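Uncharacterized protein (PDB 2Q0X) is of unknown function but has the alpha/beta hydrolase fold and is probably a component of the trypanosome paraflagellar rod. Local coordinates at residues 136-141 against 225-230; 121-126 against 220-225. All coordinates share one frame; numbering follows the deposited sequence.

Contact 1 of 2, residues 136-141 against 225-230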
# COMPACT_ATOMS: atom_id res chain seq x y z
N THR A 136 -22.11 0.43 -14.57
CA THR A 136 -22.69 0.73 -15.89
C THR A 136 -21.68 0.76 -17.03
O THR A 136 -22.04 0.80 -18.20
CB THR A 136 -23.47 2.08 -15.87
OG1 THR A 136 -22.62 3.10 -15.37
CG2 THR A 136 -24.72 2.00 -15.00
N ARG A 137 -20.40 0.74 -16.69
CA ARG A 137 -19.33 0.75 -17.68
C ARG A 137 -18.16 0.05 -17.08
O ARG A 137 -17.94 0.10 -15.88
CB ARG A 137 -18.89 2.18 -18.07
CG ARG A 137 -19.80 2.90 -19.04
CD ARG A 137 -20.85 3.71 -18.32
NE ARG A 137 -22.15 3.72 -19.03
CZ ARG A 137 -22.60 4.74 -19.73
NH1 ARG A 137 -21.86 5.83 -19.87
NH2 ARG A 137 -23.77 4.69 -20.30
N VAL A 138 -17.41 -0.63 -17.94
CA VAL A 138 -16.19 -1.27 -17.54
C VAL A 138 -15.08 -0.83 -18.50
O VAL A 138 -15.27 -0.77 -19.70
CB VAL A 138 -16.35 -2.81 -17.51
CG1 VAL A 138 -15.05 -3.47 -17.18
CG2 VAL A 138 -17.47 -3.23 -16.47
N ILE A 139 -13.92 -0.52 -17.93
CA ILE A 139 -12.73 -0.18 -18.71
C ILE A 139 -11.59 -1.06 -18.22
O ILE A 139 -11.27 -1.05 -17.05
CB ILE A 139 -12.32 1.33 -18.51
CG1 ILE A 139 -13.46 2.28 -18.89
CG2 ILE A 139 -11.01 1.62 -19.26
CD1 ILE A 139 -13.50 3.59 -18.08
N LEU A 140 -10.97 -1.80 -19.13
CA LEU A 140 -9.88 -2.67 -18.76
C LEU A 140 -8.66 -2.39 -19.62
O LEU A 140 -8.76 -2.30 -20.84
CB LEU A 140 -10.28 -4.15 -18.90
CG LEU A 140 -11.58 -4.62 -18.23
CD1 LEU A 140 -11.94 -6.04 -18.64
CD2 LEU A 140 -11.50 -4.47 -16.76
N HIS A 141 -7.52 -2.26 -18.96
CA HIS A 141 -6.24 -2.08 -19.64
C HIS A 141 -5.39 -3.30 -19.42
O HIS A 141 -5.33 -3.83 -18.31
CB HIS A 141 -5.50 -0.81 -19.17
CG HIS A 141 -4.21 -0.56 -19.90
ND1 HIS A 141 -3.05 -1.24 -19.61
CD2 HIS A 141 -3.91 0.28 -20.91
CE1 HIS A 141 -2.08 -0.81 -20.40
NE2 HIS A 141 -2.58 0.10 -21.21
N VAL A 225 -22.51 -4.77 -19.68
CA VAL A 225 -22.59 -3.33 -19.90
C VAL A 225 -21.46 -2.95 -20.85
O VAL A 225 -20.60 -3.77 -21.15
CB VAL A 225 -22.53 -2.55 -18.55
CG1 VAL A 225 -23.73 -2.96 -17.67
CG2 VAL A 225 -21.18 -2.75 -17.84
N PRO A 226 -21.47 -1.71 -21.36
CA PRO A 226 -20.44 -1.32 -22.29
C PRO A 226 -18.99 -1.45 -21.76
O PRO A 226 -18.71 -1.17 -20.59
CB PRO A 226 -20.81 0.12 -22.64
CG PRO A 226 -22.28 0.22 -22.38
CD PRO A 226 -22.46 -0.63 -21.16
N LEU A 227 -18.12 -1.91 -22.65
CA LEU A 227 -16.78 -2.30 -22.31
C LEU A 227 -15.79 -1.57 -23.22
O LEU A 227 -15.99 -1.52 -24.44
CB LEU A 227 -16.65 -3.81 -22.48
CG LEU A 227 -15.26 -4.41 -22.35
CD1 LEU A 227 -14.76 -4.17 -20.97
CD2 LEU A 227 -15.35 -5.92 -22.69
N LEU A 228 -14.78 -0.94 -22.62
CA LEU A 228 -13.61 -0.45 -23.35
C LEU A 228 -12.45 -1.34 -22.95
O LEU A 228 -12.12 -1.44 -21.79
CB LEU A 228 -13.31 1.02 -23.02
CG LEU A 228 -12.03 1.67 -23.58
CD1 LEU A 228 -12.04 1.71 -25.12
CD2 LEU A 228 -11.81 3.11 -23.00
N LEU A 229 -11.89 -2.03 -23.93
CA LEU A 229 -10.63 -2.75 -23.79
C LEU A 229 -9.49 -1.88 -24.32
O LEU A 229 -9.52 -1.44 -25.48
CB LEU A 229 -10.67 -4.08 -24.56
CG LEU A 229 -11.56 -5.17 -23.97
CD1 LEU A 229 -11.35 -6.43 -24.77
CD2 LEU A 229 -11.26 -5.41 -22.48
N MET A 230 -8.50 -1.64 -23.47
CA MET A 230 -7.34 -0.84 -23.81
C MET A 230 -6.14 -1.76 -23.86
O MET A 230 -5.68 -2.24 -22.84
CB MET A 230 -7.13 0.27 -22.79
CG MET A 230 -8.34 1.17 -22.61
SD MET A 230 -8.09 2.34 -21.27
CE MET A 230 -6.94 3.49 -22.04

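Contact 2 of 2, residues 121-126 against 220-225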
# COMPACT_ATOMS: atom_id res chain seq x y z
N LEU A 121 -9.93 -8.98 -10.74
CA LEU A 121 -10.96 -8.66 -9.77
C LEU A 121 -12.25 -8.23 -10.45
O LEU A 121 -13.33 -8.51 -9.96
CB LEU A 121 -10.47 -7.57 -8.81
CG LEU A 121 -9.13 -7.84 -8.10
CD1 LEU A 121 -8.96 -6.84 -6.95
CD2 LEU A 121 -9.02 -9.27 -7.60
N VAL A 122 -12.14 -7.55 -11.59
CA VAL A 122 -13.31 -7.03 -12.26
C VAL A 122 -14.18 -8.17 -12.79
O VAL A 122 -15.40 -8.09 -12.66
CB VAL A 122 -12.94 -6.00 -13.35
CG1 VAL A 122 -14.16 -5.65 -14.24
CG2 VAL A 122 -12.36 -4.74 -12.71
N PHE A 123 -13.57 -9.22 -13.36
CA PHE A 123 -14.35 -10.32 -13.92
C PHE A 123 -15.10 -11.06 -12.82
O PHE A 123 -16.28 -11.39 -12.97
CB PHE A 123 -13.48 -11.29 -14.75
CG PHE A 123 -13.02 -10.71 -16.07
CD1 PHE A 123 -13.93 -10.50 -17.09
CD2 PHE A 123 -11.69 -10.36 -16.27
CE1 PHE A 123 -13.52 -9.96 -18.30
CE2 PHE A 123 -11.27 -9.83 -17.48
CZ PHE A 123 -12.19 -9.63 -18.50
N GLU A 124 -14.40 -11.27 -11.70
CA GLU A 124 -14.97 -11.86 -10.49
C GLU A 124 -16.09 -10.99 -9.90
O GLU A 124 -17.17 -11.50 -9.54
CB GLU A 124 -13.85 -12.06 -9.47
CG GLU A 124 -14.25 -12.79 -8.23
CD GLU A 124 -14.73 -14.20 -8.48
OE1 GLU A 124 -14.25 -14.86 -9.45
OE2 GLU A 124 -15.60 -14.64 -7.69
N LEU A 125 -15.85 -9.69 -9.82
CA LEU A 125 -16.86 -8.72 -9.38
C LEU A 125 -18.11 -8.80 -10.23
O LEU A 125 -19.19 -8.97 -9.71
CB LEU A 125 -16.34 -7.27 -9.44
CG LEU A 125 -15.84 -6.64 -8.13
CD1 LEU A 125 -15.30 -5.22 -8.36
CD2 LEU A 125 -16.94 -6.62 -7.13
N LEU A 126 -17.95 -8.65 -11.54
CA LEU A 126 -19.06 -8.58 -12.49
C LEU A 126 -19.97 -9.82 -12.50
O LEU A 126 -21.15 -9.71 -12.81
CB LEU A 126 -18.55 -8.29 -13.90
CG LEU A 126 -18.44 -6.79 -14.24
CD1 LEU A 126 -17.73 -6.03 -13.18
CD2 LEU A 126 -17.71 -6.61 -15.52
N VAL A 220 -15.26 -12.09 -20.74
CA VAL A 220 -16.06 -10.99 -21.31
C VAL A 220 -17.59 -11.28 -21.35
O VAL A 220 -18.41 -10.35 -21.33
CB VAL A 220 -15.53 -10.55 -22.70
CG1 VAL A 220 -14.11 -9.95 -22.55
CG2 VAL A 220 -15.55 -11.70 -23.72
N GLY A 221 -17.96 -12.56 -21.38
CA GLY A 221 -19.36 -12.96 -21.32
C GLY A 221 -20.12 -12.51 -20.07
O GLY A 221 -21.31 -12.29 -20.16
N VAL A 222 -19.42 -12.35 -18.93
CA VAL A 222 -20.06 -11.89 -17.70
C VAL A 222 -20.30 -10.38 -17.67
O VAL A 222 -21.02 -9.89 -16.81
CB VAL A 222 -19.28 -12.29 -16.42
CG1 VAL A 222 -19.04 -13.83 -16.38
CG2 VAL A 222 -17.96 -11.48 -16.30
N ILE A 223 -19.68 -9.65 -18.58
CA ILE A 223 -19.78 -8.19 -18.65
C ILE A 223 -21.01 -7.86 -19.47
O ILE A 223 -21.06 -8.15 -20.67
CB ILE A 223 -18.50 -7.57 -19.30
CG1 ILE A 223 -17.23 -7.94 -18.51
CG2 ILE A 223 -18.59 -6.06 -19.40
CD1 ILE A 223 -15.98 -7.27 -19.06
N LYS A 224 -22.00 -7.25 -18.83
CA LYS A 224 -23.32 -7.03 -19.44
C LYS A 224 -23.56 -5.56 -19.76
O LYS A 224 -24.68 -5.16 -20.09
CB LYS A 224 -24.42 -7.50 -18.50
CG LYS A 224 -24.23 -8.90 -17.91
CD LYS A 224 -24.20 -9.93 -18.98
CE LYS A 224 -24.58 -11.31 -18.43
NZ LYS A 224 -24.08 -12.37 -19.36
N VAL A 225 -22.51 -4.77 -19.68
CA VAL A 225 -22.59 -3.33 -19.90
C VAL A 225 -21.46 -2.95 -20.85
O VAL A 225 -20.60 -3.77 -21.15
CB VAL A 225 -22.53 -2.55 -18.55
CG1 VAL A 225 -23.73 -2.96 -17.67
CG2 VAL A 225 -21.18 -2.75 -17.84

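Contact 1 of 2, residues 136-141 against 225-230
Val225 comes up against Thr136 and Val138 just before its strand begins. The side chains of Val225 and Val138 cross at about a right angle, their CG2 atoms 4.0 Å apart. Pro226 lays CD 3.3 Å from Thr136 O, while Pro226 O opens the strand pairing by accepting Val138 N at 3.0 Å. Leu227 turns CD1 toward the neighbouring strand, where it touches both Val138 CG1 (3.9 Å) and Leu140 CD1. Leu228 gives N to Val138 O and takes Leu140 N on its O (2.9 Å), while its CD2 touches Ile139 CG2 on the other face. Leu229 runs side by side with Leu140, CD2 lying 3.9 Å from Leu140 CB. Met230 N reaches Leu140 O at 2.7 Å. With CG beside the backbone N (chi1 -56°), Met230 sends SD back to Ile139 CG2, 3.6 Å away. Met230 O lies over one face of the His141 ring, whose NE2 is hydrogen-bonded to Asp267 OD2. Four nearly straight backbone bonds thus set the parallel register of two neighbouring strands toward the 260-264 edge of the alpha/beta hydrolase sheet; Val138 and Leu140 pack on helix 119-128, Ile139 and Leu228 on Phe290 of helix 280-299, burying the pair between helices.

Contact 2 of 2, residues 121-126 against 220-225
Phe123 and Leu126, one turn apart on helix 119-128, meet Val220, Val222 and Ile223 through apolar contact. Val222 touches both helix residues. Its CG2, turned in between its own backbone N and carbonyl carbon (chi1 -55°), touches Leu126 CB at 4.0 Å and comes to the edge of the Phe123 ring, near the ring plane, 4.2 Å from CD1. The CE1 corner of the same ring takes Ile223 CD1 obliquely at 3.7 Å, and Val220 CG1 adds a looser touch on that atom. Ile223 holds its chain extended (chi2 -176°), which carries CD1 out to the phenyl ring while leaving CG1 for Leu126. There the packing is tight: Leu126 CD2 lies only 3.3 Å from Ile223 CG1, less than usual carbon-carbon contact, so the exact separation is doubtful although the pairing is plain.

Side chains also meet backbone atoms. Val222 CG2 rests 3.7 Å from Phe123 O, and Phe123 CE1 passes close to Val220 N, whose residue is tied by its backbone to Gly256.

No hydrogen bond crosses the contact; those of the turn include Ile223 N to Val220 O at 3.1 Å, which closes the short 3-10 segment. Lys224 NZ folds back to Gly221 O, 2.9 Å away and tilted 16° from the carbonyl plane, which staples the turn.

The loop between helix 213-218 and strand 227-232 thus packs on the helix that follows strand 110-115 in the alpha/beta hydrolase sheet. It meets that helix through apolar packing, while polar bonds within the turn help keep the form that presents Val222 and Ile223.

How the contacts relate
The two contacts lie about 10 Å apart between centres and share Val225, where the chain leaves the turn of 220-225 and enters the strand pairing of 225-230. Helix 119-128 lies against the sheet face of Val138 and Leu140: Leu126 CD2 is 3.5 Å from Val138 CG2, and Phe123 CZ is 3.6 Å from Leu140 CD1. Phe123 and Leu126 therefore serve both the sheet and the turn in one continuous apolar layer. Strand 110-115, helix 119-128 and strand 135-143 form a beta-alpha-beta crossover. In alpha/beta hydrolases the helix at this position follows the nucleophile elbow, but activity here remains unestablished.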